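Local coordinates for inorganic pyrophosphatase (Neisseria gonorrhoeae, PDB 5TEA), which probably catalyses the magnesium-dependent hydrolysis of inorganic pyrophosphate to two phosphate ions, working as a homohexamer, at residues B[36-40]-B[51-57]; B[143-148]-B[159-164]; B[96-102]-B[114-120]; B[30-34]-B[88-92]. All blocks are in the same frame, centred on the assembly; numbering follows the deposited sequence.

Interactions 1 and 4 touch directly, interaction 1 being nested in the loop that interaction 4 closes: Ile-40 CG2 lies 3.5 Å from Glu-31 O and Ile-40 CD1 3.7 Å from Thr-91 OG1. Interactions 2 and 3 meet as well, with Phe-147 CE1 3.8 Å from Lys-114 CE. Interactions 1 and 3, centres 23 Å apart, lie on opposite sides of the chain's centre. The active site is marked by a bound calcium ion; the side chains of Lys-114 (interaction 3), Glu-31 (interaction 4), Lys-39 (interaction 1) and Phe-147 (interaction 2) come within about 5, 9, 9 and 10 Å of it. Interactions 2, 3 and 4 all reach one mixed sheet, while interaction 1 forms a separate hairpin.

Interaction 1: B[36-40]-B[51-57]; sequences SNHKI and LDRIEPA. Unlike the reference sequence in segment 51-57: Ile-54 (reference Val).
Lys-39 lays its aliphatic chain across the guanidinium of Arg-53, with CD over the centre of one face and 3.5 Å from CZ. Extended as far as CE, the lysine bends only at its last torsion (chi4 -40°), which carries NZ to Asp-52 OD2 at 3.1 Å; this salt bridge uses the anti lone pair of the carboxylate. The stacked guanidinium is steadied at its edge by Glu-55. Arg-53 NE gives OE1 a nearly straight bond of 3.1 Å (168° at the hydrogen); OE1 lies in the guanidinium plane, but NE approaches it from above the carboxylate plane, and a weak second bond runs from NH2 to OE2. Lys-39 and Arg-53 are predicted to bind substrate, so the pair probably presents positive charge to the pyrophosphate pocket. The two segments are the ends of an antiparallel beta hairpin formed by strands 38-43 and 48-54, and Lys-39 O accepts from Asp-52 N at 2.8 Å. Just beyond the paired strands, Asn-37 makes two bonds to a single residue: its carbonyl O receives Glu-55 N at 2.8 Å, while its amide ND2 donates to Glu-55 O at 3.0 Å, somewhat out of the carbonyl plane. On the other face, the His-38 side chain meets the methyl tips of Leu-51 and Ile-54, its CB 3.6 Å from Leu-51 CD1 and its CD2 3.6 Å from Ile-54 CD1. Leu-51 pairs in parallel with a strand of a second subunit, whose Pro-88 also packs on His-38.

Interaction 2: B[143-148]-B[159-164]; sequences IEFHFN and TKVESW
Glu-144 and Trp-164 are joined by a hydrogen bond from indole NE1 to carboxylate OE1, 2.9 Å long and nearly straight (164° at the hydrogen). The oxygen lies in the ring plane, whereas the nitrogen meets it on the anti side and out of the carboxylate plane. With CG opposite its backbone N (chi1 -175°) and the chain extended, the glutamate reaches past Val-161 to the indole. Asn-148, in the last turn of the helix, makes two more direct polar links: OD1 accepts Val-161 N at 2.8 Å in the plane of the amide carbonyl, and its backbone O takes the hydroxyl OG1 of Thr-159 at 2.9 Å from above the carbonyl plane. A water bonded to four groups donates to Glu-144 OE2 and Val-161 O and accepts from Asn-148 ND2 and Lys-160 NZ; the lysine and glutamate are thus bridged without touching. Apolar contacts fill in between. Ile-143 CG2 meets the indole edge near its plane, 3.7 Å from CH2, the two side chains running at about a right angle. Phe-147 CB lies 4.0 Å from Val-161 CG2, while Val-161 CG1 covers one face of the Trp-164 ring near its rim. Helix 137-149 is thereby packed against strand 159-165, which hydrogen-bonds to strand 94-107; Phe-147 and Trp-164 both pack on Met-103 of that strand, and Ile-143 and Phe-147 reach Leu-82 of strand 80-83.

Interaction 3: B[96-102]-B[114-120]; sequences EARVIGV and KIVCVPA
Ile-100 leans over the backbone and side chain of Val-116. Its CB is 4.2 Å from Val-116 O; CG1 drops closer, 3.5 Å from the same oxygen and 3.8 Å from Val-116 CG1. The CG2 branch turns instead to Val-118, meeting its CG2 at 4.1 Å, and the terminal CD1 touches both valines, 4.0 Å from Val-116 CG1 and a little farther from Val-118 CG1. This spread over two residues follows from a first torsion of 69°, which sets CG1 between the backbone N and the carbonyl carbon. Leu-135, in a loop, also packs on the Ile-100 side chain. Strands 94-107 and 110-119 form an antiparallel hairpin in the curled sheet, the OB-fold barrel of this pyrophosphatase family, and a classic beta bulge interrupts it here: Ile-100 and Gly-101 both face Val-116. Val-116 O accepts Ile-100 N at 2.9 Å and, only weakly, Gly-101 N, while Val-116 N returns a 2.8 Å bond to Gly-101 O. Before the bulge along strand 94-107, Arg-98 exchanges two backbone bonds with Val-118. Val-99, Val-102 and Ile-115 line another face, where Ile-115 CG2 touches Val-99 CG1 at 3.8 Å and its CD1 touches Val-102 CG2; helix 167-183 covers them through Ala-170 and Ile-174. Lys-114 turns its NZ away to a salt bridge with Asp-112 and a bond to Asp-80, both ligands of the calcium ion.

Interaction 4: B[30-34]-B[88-92]; sequences NEIPA and PLATG
Asn-30 and Thr-91 tie the end of strand 25-32 to the loop that precedes strand 94-107. A classic beta bulge shapes this strand end, with Glu-31 and Ile-32 both facing Tyr-65, a predicted substrate-binding residue. The close part of the contact is polar. Gly-92 N donates to Asn-30 O at 2.9 Å, nearly straight (169° at the hydrogen). A first torsion of -167° swings the Asn-30 amide over to the loop, where ND2 gives a 3.1 Å bond to Ala-90 O; the oxygen lies close to the amide plane, but the nitrogen stands above the carbonyl plane of Ala-90. Leu-89 crosses over this amide, its CB 3.7 Å from ND2. Toward Ala-34 polar bonds give way to proline packing: Pro-33 CB sits 3.2 Å from Leu-89 O and 4.0 Å from Pro-88 CB, and the solvent-exposed Pro-88 rests its CG on Ala-34 O. Ala-90 turns its methyl away from the strand. Asn-64 OD1 accepts from the backbone N of both Ala-34 and Leu-89, and His-38 of a neighbouring subunit packs on Leu-89. Back at the tight end, Thr-91 OG1 donates to Glu-31 O at 2.6 Å, approaching from above the carbonyl plane.

Interaction 1: B[36-40]-B[51-57]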
loop_
_atom_site.group_PDB
_atom_site.type_symbol
_atom_site.label_atom_id
_atom_site.label_comp_id
_atom_site.label_asym_id
_atom_site.label_seq_id
_atom_site.Cartn_x
_atom_site.Cartn_y
_atom_site.Cartn_z
ATOM N N SER B 36 -6.469 -7.464 7.062
ATOM C CA SER B 36 -6.737 -6.515 8.138
ATOM C C SER B 36 -6.721 -7.208 9.499
ATOM O O SER B 36 -7.190 -8.342 9.636
ATOM C CB SER B 36 -8.093 -5.833 7.917
ATOM O OG SER B 36 -8.425 -4.984 8.994
ATOM N N ASN B 37 -6.170 -6.529 10.515
ATOM C CA ASN B 37 -6.317 -7.003 11.890
ATOM C C ASN B 37 -7.398 -6.244 12.645
ATOM O O ASN B 37 -7.393 -6.221 13.885
ATOM C CB ASN B 37 -4.988 -6.945 12.657
ATOM C CG ASN B 37 -4.474 -5.522 12.848
ATOM O OD1 ASN B 37 -4.674 -4.663 11.995
ATOM N ND2 ASN B 37 -3.795 -5.275 13.976
ATOM N N HIS B 38 -8.325 -5.619 11.928
ATOM C CA HIS B 38 -9.446 -4.927 12.547
ATOM C C HIS B 38 -10.643 -5.865 12.558
ATOM O O HIS B 38 -11.094 -6.310 11.498
ATOM C CB HIS B 38 -9.767 -3.638 11.811
ATOM C CG HIS B 38 -8.673 -2.614 11.920
ATOM N ND1 HIS B 38 -8.659 -1.442 11.194
ATOM C CD2 HIS B 38 -7.536 -2.617 12.653
ATOM C CE1 HIS B 38 -7.570 -0.755 11.493
ATOM N NE2 HIS B 38 -6.871 -1.445 12.377
ATOM N N LYS B 39 -11.132 -6.192 13.743
ATOM C CA LYS B 39 -12.309 -7.060 13.825
ATOM C C LYS B 39 -13.546 -6.195 13.646
ATOM O O LYS B 39 -14.038 -5.577 14.593
ATOM C CB LYS B 39 -12.367 -7.819 15.140
ATOM C CG LYS B 39 -13.574 -8.757 15.191
ATOM C CD LYS B 39 -13.726 -9.337 16.589
ATOM C CE LYS B 39 -14.866 -10.338 16.632
ATOM N NZ LYS B 39 -16.027 -9.881 15.822
ATOM N N ILE B 40 -14.059 -6.169 12.426
ATOM C CA ILE B 40 -15.212 -5.365 12.066
ATOM C C ILE B 40 -16.400 -6.300 11.929
ATOM O O ILE B 40 -16.285 -7.387 11.355
ATOM C CB ILE B 40 -14.944 -4.573 10.772
ATOM C CG1 ILE B 40 -13.771 -3.617 11.009
ATOM C CG2 ILE B 40 -16.184 -3.785 10.335
ATOM C CD1 ILE B 40 -13.205 -3.023 9.735
ATOM N N LEU B 51 -16.163 -1.483 14.628
ATOM C CA LEU B 51 -14.867 -2.047 14.988
ATOM C C LEU B 51 -14.963 -2.547 16.425
ATOM O O LEU B 51 -14.901 -1.757 17.375
ATOM C CB LEU B 51 -13.746 -1.024 14.844
ATOM C CG LEU B 51 -12.398 -1.705 15.123
ATOM C CD1 LEU B 51 -11.371 -1.339 14.093
ATOM C CD2 LEU B 51 -11.864 -1.379 16.521
ATOM N N ASP B 52 -15.100 -3.870 16.583
ATOM C CA ASP B 52 -15.188 -4.450 17.923
ATOM C C ASP B 52 -13.871 -4.317 18.672
ATOM O O ASP B 52 -13.863 -4.009 19.868
ATOM C CB ASP B 52 -15.579 -5.926 17.848
ATOM C CG ASP B 52 -17.004 -6.137 17.386
ATOM O OD1 ASP B 52 -17.810 -5.192 17.487
ATOM O OD2 ASP B 52 -17.317 -7.260 16.929
ATOM N N ARG B 53 -12.751 -4.582 17.997
ATOM C CA ARG B 53 -11.454 -4.558 18.659
ATOM C C ARG B 53 -10.352 -4.625 17.616
ATOM O O ARG B 53 -10.593 -4.954 16.455
ATOM C CB ARG B 53 -11.311 -5.719 19.650
ATOM C CG ARG B 53 -11.356 -7.085 18.999
ATOM C CD ARG B 53 -11.258 -8.162 20.064
ATOM N NE ARG B 53 -11.092 -9.487 19.481
ATOM C CZ ARG B 53 -12.041 -10.415 19.443
ATOM N NH1 ARG B 53 -13.236 -10.169 19.965
ATOM N NH2 ARG B 53 -11.790 -11.595 18.889
ATOM N N ILE B 54 -9.133 -4.268 18.046
ATOM C CA ILE B 54 -7.924 -4.513 17.271
ATOM C C ILE B 54 -7.391 -5.894 17.634
ATOM O O ILE B 54 -7.170 -6.192 18.816
ATOM C CB ILE B 54 -6.857 -3.436 17.551
ATOM C CG1 ILE B 54 -7.459 -2.020 17.453
ATOM C CG2 ILE B 54 -5.658 -3.628 16.602
ATOM C CD1 ILE B 54 -7.839 -1.571 16.055
ATOM N N GLU B 55 -7.174 -6.742 16.619
ATOM C CA GLU B 55 -6.613 -8.068 16.849
ATOM C C GLU B 55 -5.092 -8.006 16.768
ATOM O O GLU B 55 -4.543 -7.051 16.226
ATOM C CB GLU B 55 -7.149 -9.047 15.802
ATOM C CG GLU B 55 -8.670 -9.185 15.780
ATOM C CD GLU B 55 -9.205 -10.127 16.835
ATOM O OE1 GLU B 55 -8.548 -10.294 17.884
ATOM O OE2 GLU B 55 -10.291 -10.710 16.608
ATOM N N PRO B 56 -4.379 -9.004 17.293
ATOM C CA PRO B 56 -2.924 -9.049 17.083
ATOM C C PRO B 56 -2.580 -8.991 15.596
ATOM O O PRO B 56 -3.197 -9.663 14.766
ATOM C CB PRO B 56 -2.518 -10.393 17.704
ATOM C CG PRO B 56 -3.585 -10.635 18.755
ATOM C CD PRO B 56 -4.851 -10.135 18.116
ATOM N N ALA B 57 -1.593 -8.156 15.264
ATOM C CA ALA B 57 -1.190 -7.967 13.879
ATOM C C ALA B 57 -0.752 -9.270 13.223
ATOM O O ALA B 57 -0.949 -9.450 12.020
ATOM C CB ALA B 57 -0.066 -6.928 13.798
#

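Interaction 2: B[143-148]-B[159-164]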
loop_
_atom_site.group_PDB
_atom_site.type_symbol
_atom_site.label_atom_id
_atom_site.label_comp_id
_atom_site.label_asym_id
_atom_site.label_seq_id
_atom_site.Cartn_x
_atom_site.Cartn_y
_atom_site.Cartn_z
ATOM N N ILE B 143 -5.371 -21.042 6.219
ATOM C CA ILE B 143 -6.640 -20.636 6.808
ATOM C C ILE B 143 -6.937 -21.485 8.030
ATOM O O ILE B 143 -7.405 -20.985 9.057
ATOM C CB ILE B 143 -7.774 -20.753 5.768
ATOM C CG1 ILE B 143 -7.527 -19.813 4.576
ATOM C CG2 ILE B 143 -9.125 -20.471 6.428
ATOM C CD1 ILE B 143 -8.524 -20.009 3.447
ATOM N N GLU B 144 -6.670 -22.787 7.927
ATOM C CA GLU B 144 -6.876 -23.680 9.061
ATOM C C GLU B 144 -6.006 -23.264 10.235
ATOM O O GLU B 144 -6.477 -23.190 11.377
ATOM C CB GLU B 144 -6.575 -25.121 8.655
ATOM C CG GLU B 144 -6.883 -26.145 9.747
ATOM C CD GLU B 144 -6.797 -27.575 9.247
ATOM O OE1 GLU B 144 -7.129 -27.821 8.070
ATOM O OE2 GLU B 144 -6.389 -28.456 10.028
ATOM N N PHE B 145 -4.729 -22.980 9.972
ATOM C CA PHE B 145 -3.847 -22.577 11.066
ATOM C C PHE B 145 -4.341 -21.294 11.714
ATOM O O PHE B 145 -4.347 -21.174 12.952
ATOM C CB PHE B 145 -2.408 -22.401 10.575
ATOM C CG PHE B 145 -1.431 -22.073 11.691
ATOM C CD1 PHE B 145 -1.305 -20.771 12.164
ATOM C CD2 PHE B 145 -0.659 -23.072 12.273
ATOM C CE1 PHE B 145 -0.435 -20.476 13.197
ATOM C CE2 PHE B 145 0.229 -22.779 13.308
ATOM C CZ PHE B 145 0.340 -21.476 13.764
ATOM N N HIS B 146 -4.731 -20.317 10.893
ATOM C CA HIS B 146 -5.230 -19.051 11.410
ATOM C C HIS B 146 -6.358 -19.277 12.403
ATOM O O HIS B 146 -6.322 -18.777 13.531
ATOM C CB HIS B 146 -5.708 -18.141 10.265
ATOM C CG HIS B 146 -6.365 -16.884 10.749
ATOM N ND1 HIS B 146 -5.650 -15.777 11.161
ATOM C CD2 HIS B 146 -7.668 -16.587 10.962
ATOM C CE1 HIS B 146 -6.490 -14.840 11.569
ATOM N NE2 HIS B 146 -7.720 -15.315 11.474
ATOM N N PHE B 147 -7.387 -20.010 11.991
ATOM C CA PHE B 147 -8.550 -20.119 12.857
ATOM C C PHE B 147 -8.321 -21.053 14.032
ATOM O O PHE B 147 -9.033 -20.938 15.030
ATOM C CB PHE B 147 -9.783 -20.538 12.031
ATOM C CG PHE B 147 -10.363 -19.393 11.257
ATOM C CD1 PHE B 147 -11.107 -18.415 11.905
ATOM C CD2 PHE B 147 -10.096 -19.242 9.896
ATOM C CE1 PHE B 147 -11.607 -17.304 11.215
ATOM C CE2 PHE B 147 -10.589 -18.124 9.199
ATOM C CZ PHE B 147 -11.357 -17.174 9.852
ATOM N N ASN B 148 -7.344 -21.964 13.943
ATOM C CA ASN B 148 -6.971 -22.796 15.085
ATOM C C ASN B 148 -6.183 -22.025 16.139
ATOM O O ASN B 148 -6.115 -22.467 17.293
ATOM C CB ASN B 148 -6.121 -23.990 14.618
ATOM C CG ASN B 148 -6.969 -25.139 14.097
ATOM O OD1 ASN B 148 -8.152 -25.229 14.414
ATOM N ND2 ASN B 148 -6.356 -26.043 13.329
ATOM N N THR B 159 -10.749 -23.248 19.815
ATOM C CA THR B 159 -10.771 -22.719 18.452
ATOM C C THR B 159 -10.283 -23.878 17.589
ATOM O O THR B 159 -9.075 -24.117 17.506
ATOM C CB THR B 159 -9.875 -21.477 18.265
ATOM O OG1 THR B 159 -8.524 -21.777 18.668
ATOM C CG2 THR B 159 -10.394 -20.293 19.086
ATOM N N LYS B 160 -11.200 -24.616 16.961
ATOM C CA LYS B 160 -10.818 -25.861 16.303
ATOM C C LYS B 160 -11.539 -26.016 14.980
ATOM O O LYS B 160 -12.771 -26.091 14.945
ATOM C CB LYS B 160 -11.107 -27.077 17.182
ATOM C CG LYS B 160 -10.698 -28.399 16.547
ATOM C CD LYS B 160 -9.239 -28.363 16.114
ATOM C CE LYS B 160 -8.748 -29.741 15.664
ATOM N NZ LYS B 160 -7.340 -29.678 15.152
ATOM N N VAL B 161 -10.765 -26.119 13.908
ATOM C CA VAL B 161 -11.298 -26.518 12.607
ATOM C C VAL B 161 -11.451 -28.033 12.599
ATOM O O VAL B 161 -10.461 -28.768 12.702
ATOM C CB VAL B 161 -10.388 -26.050 11.464
ATOM C CG1 VAL B 161 -10.944 -26.572 10.127
ATOM C CG2 VAL B 161 -10.246 -24.504 11.475
ATOM N N GLU B 162 -12.698 -28.501 12.489
ATOM C CA GLU B 162 -13.014 -29.916 12.622
ATOM C C GLU B 162 -12.894 -30.668 11.310
ATOM O O GLU B 162 -12.519 -31.846 11.315
ATOM C CB GLU B 162 -14.436 -30.097 13.152
ATOM C CG GLU B 162 -14.688 -29.417 14.485
ATOM C CD GLU B 162 -14.045 -30.145 15.658
ATOM O OE1 GLU B 162 -13.325 -31.140 15.440
ATOM O OE2 GLU B 162 -14.263 -29.721 16.808
ATOM N N SER B 163 -13.200 -30.004 10.198
ATOM C CA SER B 163 -13.157 -30.614 8.875
ATOM C C SER B 163 -13.431 -29.536 7.845
ATOM O O SER B 163 -13.889 -28.435 8.165
ATOM C CB SER B 163 -14.180 -31.737 8.724
ATOM O OG SER B 163 -15.501 -31.214 8.724
ATOM N N TRP B 164 -13.160 -29.887 6.592
ATOM C CA TRP B 164 -13.475 -29.058 5.440
ATOM C C TRP B 164 -14.528 -29.796 4.633
ATOM O O TRP B 164 -14.321 -30.958 4.270
ATOM C CB TRP B 164 -12.230 -28.802 4.604
ATOM C CG TRP B 164 -11.244 -27.925 5.292
ATOM C CD1 TRP B 164 -10.166 -28.318 6.019
ATOM C CD2 TRP B 164 -11.239 -26.494 5.302
ATOM N NE1 TRP B 164 -9.475 -27.216 6.479
ATOM C CE2 TRP B 164 -10.119 -26.086 6.059
ATOM C CE3 TRP B 164 -12.071 -25.520 4.751
ATOM C CZ2 TRP B 164 -9.812 -24.755 6.268
ATOM C CZ3 TRP B 164 -11.761 -24.192 4.961
ATOM C CH2 TRP B 164 -10.645 -23.821 5.710
HETATM O O HOH W 1 -7.773 -28.427 12.776
#

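Interaction 3: B[96-102]-B[114-120]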
loop_
_atom_site.group_PDB
_atom_site.type_symbol
_atom_site.label_atom_id
_atom_site.label_comp_id
_atom_site.label_asym_id
_atom_site.label_seq_id
_atom_site.Cartn_x
_atom_site.Cartn_y
_atom_site.Cartn_z
ATOM N N GLU B 96 -22.932 -11.095 -5.079
ATOM C CA GLU B 96 -23.298 -12.475 -5.349
ATOM C C GLU B 96 -22.029 -13.310 -5.358
ATOM O O GLU B 96 -21.046 -12.962 -6.028
ATOM C CB GLU B 96 -24.035 -12.575 -6.688
ATOM C CG GLU B 96 -25.328 -11.786 -6.659
ATOM C CD GLU B 96 -26.202 -12.024 -7.883
ATOM O OE1 GLU B 96 -25.795 -12.820 -8.750
ATOM O OE2 GLU B 96 -27.287 -11.409 -7.971
ATOM N N ALA B 97 -22.039 -14.404 -4.600
ATOM C CA ALA B 97 -20.845 -15.212 -4.408
ATOM C C ALA B 97 -21.165 -16.682 -4.616
ATOM O O ALA B 97 -22.246 -17.148 -4.251
ATOM C CB ALA B 97 -20.256 -15.004 -3.008
ATOM N N ARG B 98 -20.211 -17.415 -5.175
ATOM C CA ARG B 98 -20.381 -18.854 -5.346
ATOM C C ARG B 98 -19.912 -19.565 -4.083
ATOM O O ARG B 98 -18.827 -19.272 -3.573
ATOM C CB ARG B 98 -19.605 -19.362 -6.565
ATOM C CG ARG B 98 -19.415 -20.881 -6.588
ATOM C CD ARG B 98 -18.646 -21.351 -7.823
ATOM N NE ARG B 98 -19.472 -21.317 -9.026
ATOM C CZ ARG B 98 -20.307 -22.282 -9.407
ATOM N NH1 ARG B 98 -20.444 -23.391 -8.688
ATOM N NH2 ARG B 98 -21.009 -22.138 -10.519
ATOM N N VAL B 99 -20.740 -20.486 -3.583
ATOM C CA VAL B 99 -20.399 -21.351 -2.451
ATOM C C VAL B 99 -19.480 -22.464 -2.953
ATOM O O VAL B 99 -19.873 -23.243 -3.829
ATOM C CB VAL B 99 -21.667 -21.954 -1.831
ATOM C CG1 VAL B 99 -21.315 -22.968 -0.719
ATOM C CG2 VAL B 99 -22.610 -20.878 -1.332
ATOM N N ILE B 100 -18.271 -22.568 -2.400
ATOM C CA ILE B 100 -17.361 -23.635 -2.816
ATOM C C ILE B 100 -17.023 -24.626 -1.710
ATOM O O ILE B 100 -16.384 -25.651 -2.007
ATOM C CB ILE B 100 -16.055 -23.098 -3.456
ATOM C CG1 ILE B 100 -15.170 -22.388 -2.422
ATOM C CG2 ILE B 100 -16.348 -22.239 -4.703
ATOM C CD1 ILE B 100 -13.763 -22.090 -2.934
ATOM N N GLY B 101 -17.445 -24.397 -0.469
ATOM C CA GLY B 101 -17.151 -25.325 0.606
ATOM C C GLY B 101 -17.552 -24.739 1.949
ATOM O O GLY B 101 -18.156 -23.662 2.022
ATOM N N VAL B 102 -17.223 -25.470 3.012
ATOM C CA VAL B 102 -17.481 -24.994 4.373
ATOM C C VAL B 102 -16.338 -25.402 5.280
ATOM O O VAL B 102 -15.830 -26.527 5.199
ATOM C CB VAL B 102 -18.843 -25.483 4.916
ATOM C CG1 VAL B 102 -18.993 -27.024 4.821
ATOM C CG2 VAL B 102 -19.100 -24.951 6.329
ATOM N N LYS B 114 -18.072 -21.634 8.887
ATOM C CA LYS B 114 -17.817 -20.525 7.978
ATOM C C LYS B 114 -17.887 -21.030 6.543
ATOM O O LYS B 114 -17.171 -21.965 6.172
ATOM C CB LYS B 114 -16.463 -19.876 8.298
ATOM C CG LYS B 114 -16.329 -19.631 9.812
ATOM C CD LYS B 114 -15.370 -18.541 10.187
ATOM C CE LYS B 114 -15.149 -18.560 11.698
ATOM N NZ LYS B 114 -16.412 -18.287 12.441
ATOM N N ILE B 115 -18.784 -20.449 5.762
ATOM C CA ILE B 115 -18.970 -20.841 4.362
ATOM C C ILE B 115 -17.823 -20.259 3.555
ATOM O O ILE B 115 -17.475 -19.087 3.731
ATOM C CB ILE B 115 -20.323 -20.334 3.839
ATOM C CG1 ILE B 115 -21.450 -20.694 4.818
ATOM C CG2 ILE B 115 -20.629 -20.905 2.445
ATOM C CD1 ILE B 115 -21.568 -22.216 5.037
ATOM N N VAL B 116 -17.209 -21.074 2.692
ATOM C CA VAL B 116 -16.107 -20.619 1.843
ATOM C C VAL B 116 -16.686 -20.228 0.490
ATOM O O VAL B 116 -17.421 -21.008 -0.131
ATOM C CB VAL B 116 -15.022 -21.697 1.691
ATOM C CG1 VAL B 116 -13.818 -21.113 0.940
ATOM C CG2 VAL B 116 -14.610 -22.256 3.050
ATOM N N CYS B 117 -16.386 -19.008 0.049
ATOM C CA CYS B 117 -16.994 -18.455 -1.153
ATOM C C CYS B 117 -15.939 -17.766 -1.998
ATOM O O CYS B 117 -14.882 -17.359 -1.500
ATOM C CB CYS B 117 -18.086 -17.418 -0.826
ATOM S SG CYS B 117 -19.564 -18.064 -0.032
ATOM N N VAL B 118 -16.276 -17.590 -3.273
ATOM C CA VAL B 118 -15.570 -16.677 -4.174
ATOM C C VAL B 118 -16.620 -15.811 -4.860
ATOM O O VAL B 118 -17.802 -16.185 -4.922
ATOM C CB VAL B 118 -14.723 -17.444 -5.219
ATOM C CG1 VAL B 118 -13.584 -18.213 -4.518
ATOM C CG2 VAL B 118 -15.621 -18.415 -6.030
ATOM N N PRO B 119 -16.231 -14.657 -5.393
ATOM C CA PRO B 119 -17.192 -13.874 -6.183
ATOM C C PRO B 119 -17.748 -14.726 -7.314
ATOM O O PRO B 119 -17.025 -15.519 -7.929
ATOM C CB PRO B 119 -16.352 -12.709 -6.723
ATOM C CG PRO B 119 -15.179 -12.616 -5.769
ATOM C CD PRO B 119 -14.888 -14.047 -5.405
ATOM N N ALA B 120 -19.050 -14.568 -7.574
ATOM C CA ALA B 120 -19.699 -15.425 -8.569
ATOM C C ALA B 120 -19.241 -15.096 -9.985
ATOM O O ALA B 120 -19.272 -15.967 -10.860
ATOM C CB ALA B 120 -21.221 -15.311 -8.472
HETATM O O HOH W 2 -19.969 -18.638 -10.518
#

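Interaction 4: B[30-34]-B[88-92]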
loop_
_atom_site.group_PDB
_atom_site.type_symbol
_atom_site.label_atom_id
_atom_site.label_comp_id
_atom_site.label_asym_id
_atom_site.label_seq_id
_atom_site.Cartn_x
_atom_site.Cartn_y
_atom_site.Cartn_z
ATOM N N ASN B 30 -19.609 -8.075 2.913
ATOM C CA ASN B 30 -18.230 -8.123 3.391
ATOM C C ASN B 30 -18.061 -7.232 4.613
ATOM O O ASN B 30 -18.487 -6.064 4.608
ATOM C CB ASN B 30 -17.237 -7.693 2.307
ATOM C CG ASN B 30 -15.796 -8.029 2.679
ATOM O OD1 ASN B 30 -15.461 -9.191 2.906
ATOM N ND2 ASN B 30 -14.938 -7.013 2.743
ATOM N N GLU B 31 -17.431 -7.773 5.657
ATOM C CA GLU B 31 -17.129 -6.978 6.854
ATOM C C GLU B 31 -15.662 -6.602 6.990
ATOM O O GLU B 31 -15.359 -5.486 7.414
ATOM C CB GLU B 31 -17.556 -7.724 8.125
ATOM C CG GLU B 31 -19.047 -8.010 8.220
ATOM C CD GLU B 31 -19.354 -9.157 9.159
ATOM O OE1 GLU B 31 -20.061 -8.930 10.155
ATOM O OE2 GLU B 31 -18.895 -10.293 8.892
ATOM N N ILE B 32 -14.735 -7.515 6.690
ATOM C CA ILE B 32 -13.320 -7.319 6.976
ATOM C C ILE B 32 -12.516 -7.572 5.710
ATOM O O ILE B 32 -12.576 -8.672 5.155
ATOM C CB ILE B 32 -12.811 -8.255 8.086
ATOM C CG1 ILE B 32 -13.625 -8.093 9.373
ATOM C CG2 ILE B 32 -11.331 -7.936 8.370
ATOM C CD1 ILE B 32 -13.254 -9.154 10.466
ATOM N N PRO B 33 -11.713 -6.619 5.245
ATOM C CA PRO B 33 -10.782 -6.908 4.143
ATOM C C PRO B 33 -9.732 -7.932 4.547
ATOM O O PRO B 33 -9.208 -7.905 5.665
ATOM C CB PRO B 33 -10.123 -5.550 3.872
ATOM C CG PRO B 33 -11.013 -4.524 4.566
ATOM C CD PRO B 33 -11.571 -5.238 5.741
ATOM N N ALA B 34 -9.408 -8.825 3.614
ATOM C CA ALA B 34 -8.267 -9.709 3.809
ATOM C C ALA B 34 -7.037 -8.887 4.162
ATOM O O ALA B 34 -6.824 -7.811 3.606
ATOM C CB ALA B 34 -7.984 -10.501 2.532
ATOM N N PRO B 88 -7.868 -7.462 -1.626
ATOM C CA PRO B 88 -8.873 -7.314 -0.556
ATOM C C PRO B 88 -10.104 -6.520 -0.984
ATOM O O PRO B 88 -10.025 -5.566 -1.767
ATOM C CB PRO B 88 -8.104 -6.587 0.562
ATOM C CG PRO B 88 -6.671 -6.887 0.302
ATOM C CD PRO B 88 -6.531 -7.007 -1.198
ATOM N N LEU B 89 -11.252 -6.935 -0.454
ATOM C CA LEU B 89 -12.514 -6.235 -0.630
ATOM C C LEU B 89 -12.784 -5.288 0.537
ATOM O O LEU B 89 -12.494 -5.613 1.690
ATOM C CB LEU B 89 -13.638 -7.269 -0.761
ATOM C CG LEU B 89 -14.951 -6.860 -1.406
ATOM C CD1 LEU B 89 -14.696 -6.284 -2.787
ATOM C CD2 LEU B 89 -15.918 -8.056 -1.468
ATOM N N ALA B 90 -13.350 -4.115 0.241
ATOM C CA ALA B 90 -13.645 -3.140 1.290
ATOM C C ALA B 90 -14.847 -3.544 2.149
ATOM O O ALA B 90 -15.780 -4.213 1.691
ATOM C CB ALA B 90 -13.909 -1.762 0.681
ATOM N N THR B 91 -14.831 -3.087 3.401
ATOM C CA THR B 91 -15.985 -3.237 4.289
ATOM C C THR B 91 -17.220 -2.585 3.681
ATOM O O THR B 91 -17.164 -1.451 3.202
ATOM C CB THR B 91 -15.704 -2.583 5.654
ATOM O OG1 THR B 91 -14.598 -3.221 6.303
ATOM C CG2 THR B 91 -16.949 -2.609 6.557
ATOM N N GLY B 92 -18.348 -3.290 3.714
ATOM C CA GLY B 92 -19.625 -2.672 3.440
ATOM C C GLY B 92 -20.210 -2.966 2.077
ATOM O O GLY B 92 -21.369 -2.615 1.845
#